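Local coordinates for protein UDP-N-acetylglucosamine 3-dehydrogenase (Acidithiobacillus ferrooxidans, PDB 7BVJ) that oxidises the 3-position of UDP-N-acetylglucosamine to a ketone with NAD(+), a step in making the diamino sugar of some lipid A molecules, at residues D156-L170 with R295-V307. Numbering follows the deposited sequence.
Sequences DVIMDLMIHDLDLTL and RVLAAALQVRVAV
The guanidinium of Arg304 takes Asp156 OD2 at its own edge, near its plane, and has Met159 SD over one face, offset toward the rim; at the far end of the contact, Leu170 CB lies in plane at the edge of the Arg295 guanidinium. Between these arginines, helices 157-170 and 295-307 pack knobs-into-holes on the mixed sheet of the Gfo/Idh/MocA C-terminal domain, axes 9.3 Å apart at closest approach, N-to-C directions 124° apart. Arg304 NH1 donates to Asp156 OD2 at 2.9 Å on the syn side but tilted out of the carboxylate plane, a salt bridge bent to 141° at the hydrogen, the two planes turned 36° apart. Asp156 is also the N-cap: OD1 accepts from Met159 N at 3.0 Å, a straight bond arriving from above the carboxylate plane, and weakly from Ile158 N. An alanine here removes both links, and would probably leave Arg304 without its carboxylate mate and the first turn uncapped. Bends at chi2 and chi3 fold Met159 so that SD lies 3.7 Å from Ala300 CB and CE reaches Leu297 CD1 (3.6 Å). Ile158 sits among Ala300, Val303, Arg304 and Val307, CD1 meeting Val307 CG2 tip to tip at 4.1 Å. Conversely, Val296 sits among Ile163, Leu166, Asp167, whose carboxylate pairs with Arg121, and Leu170, with CG2 3.6 Å from Ile163 CG1 and 3.4 Å from Asp167 N.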
# COMPACT_ATOMS: atom_id res chain seq x y z
N ASP A 156 2.68 -13.28 0.41
CA ASP A 156 1.53 -13.62 -0.43
C ASP A 156 1.65 -12.82 -1.72
O ASP A 156 1.55 -11.60 -1.72
CB ASP A 156 0.22 -13.33 0.31
CG ASP A 156 -1.00 -13.83 -0.44
OD1 ASP A 156 -1.17 -13.53 -1.66
OD2 ASP A 156 -1.83 -14.51 0.21
N VAL A 157 1.86 -13.53 -2.83
CA VAL A 157 2.18 -12.91 -4.11
C VAL A 157 1.10 -11.90 -4.53
O VAL A 157 1.41 -10.86 -5.11
CB VAL A 157 2.43 -14.02 -5.14
CG1 VAL A 157 2.12 -13.61 -6.54
CG2 VAL A 157 3.89 -14.49 -5.02
N ILE A 158 -0.16 -12.17 -4.22
CA ILE A 158 -1.24 -11.25 -4.54
C ILE A 158 -1.43 -10.21 -3.44
O ILE A 158 -1.43 -9.00 -3.72
CB ILE A 158 -2.55 -12.04 -4.79
CG1 ILE A 158 -2.30 -13.15 -5.80
CG2 ILE A 158 -3.64 -11.11 -5.29
CD1 ILE A 158 -1.76 -12.62 -7.12
N MET A 159 -1.59 -10.65 -2.18
CA MET A 159 -1.95 -9.76 -1.08
C MET A 159 -0.80 -8.90 -0.59
O MET A 159 -1.04 -7.85 0.02
CB MET A 159 -2.52 -10.57 0.10
CG MET A 159 -3.72 -11.47 -0.24
SD MET A 159 -5.18 -10.65 -0.93
CE MET A 159 -5.21 -9.18 0.09
N ASP A 160 0.45 -9.31 -0.82
CA ASP A 160 1.60 -8.54 -0.37
C ASP A 160 2.38 -7.85 -1.48
O ASP A 160 3.17 -6.96 -1.18
CB ASP A 160 2.57 -9.43 0.44
CG ASP A 160 1.90 -10.10 1.63
OD1 ASP A 160 1.16 -9.42 2.37
OD2 ASP A 160 2.09 -11.33 1.80
N LEU A 161 2.24 -8.29 -2.74
CA LEU A 161 2.92 -7.66 -3.86
C LEU A 161 1.95 -7.03 -4.85
O LEU A 161 1.98 -5.82 -5.07
CB LEU A 161 3.80 -8.68 -4.61
CG LEU A 161 4.92 -9.42 -3.88
CD1 LEU A 161 5.57 -10.40 -4.84
CD2 LEU A 161 5.94 -8.43 -3.34
N MET A 162 1.05 -7.83 -5.42
CA MET A 162 0.24 -7.34 -6.53
C MET A 162 -0.74 -6.27 -6.07
O MET A 162 -1.13 -5.40 -6.86
CB MET A 162 -0.52 -8.48 -7.19
CG MET A 162 -0.97 -8.12 -8.60
SD MET A 162 -2.12 -9.28 -9.31
CE MET A 162 -1.02 -10.59 -9.90
N ILE A 163 -1.11 -6.31 -4.79
CA ILE A 163 -2.11 -5.39 -4.27
C ILE A 163 -1.69 -3.94 -4.46
O ILE A 163 -2.54 -3.05 -4.58
CB ILE A 163 -2.39 -5.71 -2.79
CG1 ILE A 163 -3.68 -5.04 -2.32
CG2 ILE A 163 -1.21 -5.29 -1.94
CD1 ILE A 163 -4.25 -5.64 -1.09
N HIS A 164 -0.37 -3.68 -4.54
CA HIS A 164 0.11 -2.32 -4.83
C HIS A 164 -0.42 -1.83 -6.16
O HIS A 164 -1.00 -0.73 -6.26
CB HIS A 164 1.64 -2.29 -4.86
CG HIS A 164 2.27 -2.45 -3.51
ND1 HIS A 164 1.98 -1.62 -2.45
CD2 HIS A 164 3.17 -3.35 -3.05
CE1 HIS A 164 2.69 -2.00 -1.40
NE2 HIS A 164 3.41 -3.05 -1.73
N ASP A 165 -0.21 -2.62 -7.21
CA ASP A 165 -0.59 -2.18 -8.54
C ASP A 165 -2.08 -2.34 -8.78
O ASP A 165 -2.66 -1.55 -9.53
CB ASP A 165 0.24 -2.94 -9.57
CG ASP A 165 1.73 -2.78 -9.30
OD1 ASP A 165 2.18 -1.62 -9.19
OD2 ASP A 165 2.44 -3.81 -9.16
N LEU A 166 -2.72 -3.31 -8.13
CA LEU A 166 -4.18 -3.31 -8.13
C LEU A 166 -4.73 -2.00 -7.56
O LEU A 166 -5.63 -1.39 -8.15
CB LEU A 166 -4.71 -4.51 -7.34
CG LEU A 166 -4.49 -5.87 -8.03
CD1 LEU A 166 -4.59 -7.06 -7.04
CD2 LEU A 166 -5.45 -6.06 -9.21
N ASP A 167 -4.15 -1.52 -6.45
CA ASP A 167 -4.63 -0.28 -5.85
C ASP A 167 -4.36 0.91 -6.76
O ASP A 167 -5.24 1.76 -6.94
CB ASP A 167 -3.96 -0.07 -4.49
CG ASP A 167 -4.34 1.26 -3.86
OD1 ASP A 167 -5.56 1.53 -3.73
OD2 ASP A 167 -3.41 2.03 -3.52
N LEU A 168 -3.16 0.98 -7.33
CA LEU A 168 -2.82 2.05 -8.26
C LEU A 168 -3.80 2.07 -9.42
O LEU A 168 -4.25 3.14 -9.85
CB LEU A 168 -1.40 1.88 -8.77
CG LEU A 168 -0.30 2.20 -7.76
CD1 LEU A 168 1.11 1.87 -8.31
CD2 LEU A 168 -0.41 3.67 -7.30
N THR A 169 -4.12 0.89 -9.95
CA THR A 169 -5.10 0.77 -11.02
C THR A 169 -6.43 1.37 -10.61
O THR A 169 -7.01 2.21 -11.33
CB THR A 169 -5.26 -0.71 -11.35
OG1 THR A 169 -4.05 -1.23 -11.92
CG2 THR A 169 -6.45 -0.90 -12.27
N LEU A 170 -6.96 0.93 -9.46
CA LEU A 170 -8.26 1.44 -9.05
C LEU A 170 -8.23 2.95 -8.83
O LEU A 170 -9.21 3.64 -9.12
CB LEU A 170 -8.76 0.72 -7.80
CG LEU A 170 -9.11 -0.77 -7.99
CD1 LEU A 170 -9.27 -1.46 -6.66
CD2 LEU A 170 -10.36 -0.96 -8.84
N ARG A 295 -11.89 -1.60 -1.14
CA ARG A 295 -12.01 -1.73 -2.59
C ARG A 295 -10.88 -2.59 -3.15
O ARG A 295 -11.12 -3.59 -3.86
CB ARG A 295 -11.98 -0.35 -3.26
CG ARG A 295 -13.35 0.31 -3.47
CD ARG A 295 -13.37 1.29 -4.68
NE ARG A 295 -12.02 1.60 -5.14
CZ ARG A 295 -11.29 2.62 -4.70
NH1 ARG A 295 -11.79 3.46 -3.79
NH2 ARG A 295 -10.05 2.81 -5.17
N VAL A 296 -9.64 -2.21 -2.85
CA VAL A 296 -8.49 -2.99 -3.38
C VAL A 296 -8.47 -4.39 -2.75
O VAL A 296 -8.06 -5.28 -3.44
CB VAL A 296 -7.12 -2.27 -3.34
CG1 VAL A 296 -6.63 -1.92 -1.97
CG2 VAL A 296 -6.08 -3.05 -4.10
N LEU A 297 -8.86 -4.52 -1.49
CA LEU A 297 -8.88 -5.83 -0.83
C LEU A 297 -9.83 -6.79 -1.54
O LEU A 297 -9.49 -7.96 -1.75
CB LEU A 297 -9.29 -5.68 0.64
CG LEU A 297 -9.47 -7.01 1.38
CD1 LEU A 297 -8.14 -7.70 1.65
CD2 LEU A 297 -10.24 -6.83 2.68
N ALA A 298 -11.03 -6.31 -1.91
CA ALA A 298 -11.98 -7.14 -2.65
C ALA A 298 -11.43 -7.52 -4.02
O ALA A 298 -11.55 -8.69 -4.44
CB ALA A 298 -13.32 -6.39 -2.80
N ALA A 299 -10.81 -6.57 -4.72
CA ALA A 299 -10.17 -6.93 -5.99
C ALA A 299 -9.07 -7.98 -5.80
O ALA A 299 -8.94 -8.92 -6.60
CB ALA A 299 -9.59 -5.67 -6.64
N ALA A 300 -8.25 -7.82 -4.77
CA ALA A 300 -7.14 -8.73 -4.58
C ALA A 300 -7.65 -10.12 -4.25
O ALA A 300 -7.10 -11.11 -4.72
CB ALA A 300 -6.20 -8.22 -3.50
N LEU A 301 -8.72 -10.20 -3.46
CA LEU A 301 -9.30 -11.50 -3.18
C LEU A 301 -9.86 -12.14 -4.45
O LEU A 301 -9.72 -13.35 -4.66
CB LEU A 301 -10.37 -11.37 -2.08
CG LEU A 301 -9.82 -11.00 -0.69
CD1 LEU A 301 -10.97 -10.59 0.23
CD2 LEU A 301 -9.05 -12.15 -0.06
N GLN A 302 -10.48 -11.34 -5.33
CA GLN A 302 -10.90 -11.90 -6.62
C GLN A 302 -9.72 -12.47 -7.39
O GLN A 302 -9.77 -13.61 -7.91
CB GLN A 302 -11.60 -10.83 -7.45
CG GLN A 302 -13.12 -10.91 -7.37
CD GLN A 302 -13.79 -10.21 -8.55
OE1 GLN A 302 -14.30 -10.88 -9.46
NE2 GLN A 302 -13.77 -8.88 -8.55
N VAL A 303 -8.62 -11.72 -7.46
CA VAL A 303 -7.44 -12.22 -8.15
C VAL A 303 -6.95 -13.52 -7.51
O VAL A 303 -6.66 -14.50 -8.20
CB VAL A 303 -6.32 -11.17 -8.19
CG1 VAL A 303 -5.03 -11.82 -8.71
CG2 VAL A 303 -6.71 -9.97 -9.09
N ARG A 304 -6.83 -13.54 -6.18
CA ARG A 304 -6.28 -14.72 -5.52
C ARG A 304 -7.17 -15.94 -5.73
O ARG A 304 -6.66 -17.05 -5.91
CB ARG A 304 -6.10 -14.44 -4.03
CG ARG A 304 -5.41 -15.57 -3.31
CD ARG A 304 -4.94 -15.13 -1.94
NE ARG A 304 -6.04 -15.06 -0.99
CZ ARG A 304 -5.87 -14.77 0.29
NH1 ARG A 304 -4.66 -14.52 0.77
NH2 ARG A 304 -6.92 -14.72 1.11
N VAL A 305 -8.49 -15.76 -5.68
CA VAL A 305 -9.38 -16.88 -5.93
C VAL A 305 -9.16 -17.41 -7.34
O VAL A 305 -9.10 -18.63 -7.56
CB VAL A 305 -10.84 -16.46 -5.70
CG1 VAL A 305 -11.79 -17.36 -6.47
CG2 VAL A 305 -11.18 -16.47 -4.21
N ALA A 306 -9.01 -16.50 -8.30
CA ALA A 306 -8.75 -16.92 -9.68
C ALA A 306 -7.43 -17.68 -9.78
O ALA A 306 -7.32 -18.66 -10.51
CB ALA A 306 -8.74 -15.71 -10.60
N VAL A 307 -6.41 -17.21 -9.05
CA VAL A 307 -5.09 -17.84 -9.12
C VAL A 307 -5.15 -19.24 -8.54
O VAL A 307 -4.69 -20.21 -9.16
CB VAL A 307 -4.04 -16.98 -8.39
CG1 VAL A 307 -2.78 -17.78 -8.20
CG2 VAL A 307 -3.75 -15.64 -9.13